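Lombricine kinase (Urechis caupo, PDB 3JPZ) catalyses the reversible transfer of a phosphoryl group between ATP and the guanidino compound lombricine, as a member of the phosphagen kinase family. Local coordinates at residues 209-214 with 237-242. Sequence-based numbering, arbitrary orientation.
Sequences EKTFLI and FERFGR
With CG trans to the backbone nitrogen in both residues (chi1 -156° in Phe212, 168° in Arg239), the Phe212 ring and the Arg239 chain reach across from strand and helix and slide past each other in opposite directions. Arg239 CG lies 3.9 Å from Phe212 CD1, an oblique approach, while Phe212 CE1 ends 4.0 Å from Phe240 CA, against the helix backbone. In the conformer described, one of two modelled, Arg239 bends at chi3 (-65°), and the Thr211 and Arg239 side chains cross at about a right angle. Thr211 OG1 then sits over one face of the guanidinium, near its rim, 3.4 Å from Arg239 NE; the angle is too poor for a hydrogen bond. The Arg239 N-H groups are engaged elsewhere: NH2 forms a salt bridge with Asp155, and NH1 bonds Gln228 on strand 222-229. Glu209 OE2, 4.6 Å from Arg239 NH2 and well out of the guanidinium plane, adds at most a long-range attraction. The contact thus packs helix 233-252 against strand 212-216 of the large antiparallel sheet in the catalytic domain. Across it, hydrophobic and van der Waals contact does the joining, with the arginine's aliphatic part serving the packing and its charge probably balanced mainly by Asp155.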
ATOM      1  N   GLU A 209       1.519  30.795  19.022  1.00 25.13           N
ATOM      2  CA  GLU A 209       0.592  31.691  18.332  1.00 39.57           C
ATOM      3  C   GLU A 209      -0.210  30.951  17.269  1.00 29.83           C
ATOM      4  O   GLU A 209      -1.233  31.450  16.797  1.00 35.68           O
ATOM      5  CB  GLU A 209       1.337  32.869  17.694  1.00 41.97           C
ATOM      6  CG  GLU A 209       1.803  33.926  18.692  1.00 54.39           C
ATOM      7  CD  GLU A 209       2.341  35.178  18.018  1.00 61.12           C
ATOM      8  OE1 GLU A 209       1.589  35.818  17.250  1.00 58.28           O
ATOM      9  OE2 GLU A 209       3.517  35.525  18.262  1.00 60.50           O
ATOM     10  N   LYS A 210       0.259  29.761  16.903  1.00 30.80           N
ATOM     11  CA  LYS A 210      -0.383  28.956  15.863  1.00 25.42           C
ATOM     12  C   LYS A 210      -0.271  29.651  14.509  1.00 21.06           C
ATOM     13  O   LYS A 210      -1.242  29.758  13.757  1.00 21.08           O
ATOM     14  CB  LYS A 210      -1.847  28.681  16.213  1.00 19.21           C
ATOM     15  CG  LYS A 210      -2.032  27.960  17.546  1.00 35.07           C
ATOM     16  CD  LYS A 210      -3.453  27.438  17.713  1.00 31.78           C
ATOM     17  CE  LYS A 210      -3.616  26.666  19.011  1.00 45.22           C
ATOM     18  NZ  LYS A 210      -5.038  26.624  19.440  1.00 44.87           N
ATOM     19  N   THR A 211       0.931  30.128  14.216  1.00 24.26           N
ATOM     20  CA  THR A 211       1.227  30.792  12.951  1.00 21.13           C
ATOM     21  C   THR A 211       2.387  30.103  12.243  1.00 21.42           C
ATOM     22  O   THR A 211       2.748  30.469  11.130  1.00 17.29           O
ATOM     23  CB  THR A 211       1.630  32.250  13.183  1.00 21.33           C
ATOM     24  OG1 THR A 211       2.671  32.295  14.166  1.00 16.46           O
ATOM     25  CG2 THR A 211       0.443  33.077  13.666  1.00 18.51           C
ATOM     26  N   PHE A 212       2.986  29.119  12.909  1.00 16.48           N
ATOM     27  CA  PHE A 212       4.074  28.350  12.327  1.00 19.07           C
ATOM     28  C   PHE A 212       3.865  26.893  12.682  1.00 20.14           C
ATOM     29  O   PHE A 212       3.867  26.519  13.854  1.00 30.99           O
ATOM     30  CB  PHE A 212       5.424  28.843  12.850  1.00 21.45           C
ATOM     31  CG  PHE A 212       6.575  28.530  11.939  1.00 30.11           C
ATOM     32  CD1 PHE A 212       6.603  29.018  10.644  1.00 15.26           C
ATOM     33  CD2 PHE A 212       7.633  27.752  12.382  1.00 36.54           C
ATOM     34  CE1 PHE A 212       7.661  28.734   9.810  1.00 25.16           C
ATOM     35  CE2 PHE A 212       8.693  27.465  11.552  1.00 35.37           C
ATOM     36  CZ  PHE A 212       8.709  27.953  10.265  1.00 31.22           C
ATOM     37  N   LEU A 213       3.685  26.074  11.655  1.00 19.64           N
ATOM     38  CA  LEU A 213       3.266  24.690  11.819  1.00 20.14           C
ATOM     39  C   LEU A 213       4.265  23.770  11.134  1.00 23.44           C
ATOM     40  O   LEU A 213       4.716  24.036  10.035  1.00 17.77           O
ATOM     41  CB  LEU A 213       1.873  24.497  11.224  1.00 19.45           C
ATOM     42  CG  LEU A 213       1.418  23.055  10.990  1.00 17.19           C
ATOM     43  CD1 LEU A 213       1.144  22.336  12.313  1.00 14.53           C
ATOM     44  CD2 LEU A 213       0.181  23.070  10.099  1.00 24.60           C
ATOM     45  N   ILE A 214       4.600  22.675  11.793  1.00 15.30           N
ATOM     46  CA  ILE A 214       5.620  21.771  11.305  1.00 15.17           C
ATOM     47  C   ILE A 214       5.038  20.369  11.305  1.00 14.51           C
ATOM     48  O   ILE A 214       4.569  19.900  12.332  1.00 29.79           O
ATOM     49  CB  ILE A 214       6.860  21.819  12.220  1.00 21.11           C
ATOM     50  CG1 ILE A 214       7.489  23.217  12.200  1.00 31.65           C
ATOM     51  CG2 ILE A 214       7.876  20.745  11.841  1.00 31.43           C
ATOM     52  CD1 ILE A 214       8.087  23.619  10.869  1.00 32.24           C
ATOM     53  N   PHE A 237       5.513  35.506   5.184  1.00 14.06           N
ATOM     54  CA  PHE A 237       6.740  35.117   4.516  1.00 16.07           C
ATOM     55  C   PHE A 237       7.924  35.399   5.442  1.00 14.13           C
ATOM     56  O   PHE A 237       8.895  34.648   5.463  1.00 15.20           O
ATOM     57  CB  PHE A 237       6.888  35.898   3.207  1.00 13.47           C
ATOM     58  CG  PHE A 237       8.054  35.460   2.355  1.00 17.22           C
ATOM     59  CD1 PHE A 237       8.243  34.127   2.043  1.00 14.61           C
ATOM     60  CD2 PHE A 237       8.940  36.395   1.845  1.00 14.21           C
ATOM     61  CE1 PHE A 237       9.304  33.732   1.249  1.00 17.26           C
ATOM     62  CE2 PHE A 237      10.003  36.009   1.052  1.00 13.90           C
ATOM     63  CZ  PHE A 237      10.184  34.675   0.752  1.00 13.69           C
ATOM     64  N   GLU A 238       7.833  36.487   6.203  1.00 15.87           N
ATOM     65  CA  GLU A 238       8.930  36.902   7.076  1.00 17.53           C
ATOM     66  C   GLU A 238       9.189  35.842   8.127  1.00 22.19           C
ATOM     67  O   GLU A 238      10.336  35.513   8.426  1.00 24.92           O
ATOM     68  CB  GLU A 238       8.604  38.228   7.771  1.00 15.39           C
ATOM     69  CG  GLU A 238       9.782  38.825   8.556  1.00 16.84           C
ATOM     70  CD  GLU A 238      10.055  38.138   9.896  1.00 27.33           C
ATOM     71  OE1 GLU A 238       9.109  37.591  10.518  1.00 17.61           O
ATOM     72  OE2 GLU A 238      11.228  38.166  10.337  1.00 32.00           O
ATOM     73  N   ARG A 239       8.109  35.336   8.703  1.00 15.36           N
ATOM     74  CA  ARG A 239       8.182  34.285   9.706  0.51 17.39           C
ATOM     75  C   ARG A 239       8.626  32.996   9.034  1.00 17.56           C
ATOM     76  O   ARG A 239       9.430  32.248   9.563  1.00 16.73           O
ATOM     77  CB  ARG A 239       6.814  34.106  10.372  0.51 16.14           C
ATOM     78  CG  ARG A 239       6.669  32.854  11.222  0.51 17.80           C
ATOM     79  CD  ARG A 239       5.389  32.901  12.054  0.51 21.52           C
ATOM     80  NE  ARG A 239       5.420  33.987  13.029  0.51 25.89           N
ATOM     81  CZ  ARG A 239       4.706  35.105  12.939  0.51 27.56           C
ATOM     82  NH1 ARG A 239       3.881  35.296  11.915  0.51 16.67           N
ATOM     83  NH2 ARG A 239       4.814  36.031  13.883  0.51 17.07           N
ATOM     84  N   PHE A 240       8.084  32.756   7.851  1.00 17.19           N
ATOM     85  CA  PHE A 240       8.417  31.594   7.052  1.00 16.84           C
ATOM     86  C   PHE A 240       9.933  31.433   6.893  1.00 21.35           C
ATOM     87  O   PHE A 240      10.502  30.405   7.249  1.00 16.33           O
ATOM     88  CB  PHE A 240       7.743  31.771   5.691  1.00 15.14           C
ATOM     89  CG  PHE A 240       7.971  30.652   4.734  1.00 18.72           C
ATOM     90  CD1 PHE A 240       7.215  29.489   4.806  1.00 21.67           C
ATOM     91  CD2 PHE A 240       8.904  30.782   3.717  1.00 17.85           C
ATOM     92  CE1 PHE A 240       7.409  28.461   3.894  1.00 12.98           C
ATOM     93  CE2 PHE A 240       9.097  29.765   2.810  1.00 13.58           C
ATOM     94  CZ  PHE A 240       8.347  28.596   2.901  1.00 13.02           C
ATOM     95  N   GLY A 241      10.582  32.460   6.358  1.00 21.78           N
ATOM     96  CA  GLY A 241      12.011  32.416   6.112  1.00 27.53           C
ATOM     97  C   GLY A 241      12.816  32.472   7.395  1.00 25.96           C
ATOM     98  O   GLY A 241      13.861  31.843   7.512  1.00 24.56           O
ATOM     99  N   ARG A 242      12.332  33.241   8.359  1.00 26.72           N
ATOM    100  CA  ARG A 242      12.988  33.329   9.653  1.00 38.35           C
ATOM    101  C   ARG A 242      13.002  31.955  10.315  1.00 31.42           C
ATOM    102  O   ARG A 242      14.018  31.520  10.855  1.00 21.27           O
ATOM    103  CB  ARG A 242      12.265  34.343  10.540  1.00 33.46           C
ATOM    104  CG  ARG A 242      12.809  34.423  11.957  1.00 35.58           C
ATOM    105  CD  ARG A 242      12.476  35.765  12.595  1.00 48.80           C
ATOM    106  NE  ARG A 242      11.049  36.068  12.527  1.00 33.46           N
ATOM    107  CZ  ARG A 242      10.135  35.539  13.331  1.00 30.68           C
ATOM    108  NH1 ARG A 242      10.499  34.667  14.261  1.00 34.87           N
ATOM    109  NH2 ARG A 242       8.859  35.874  13.202  1.00 28.22           N
TER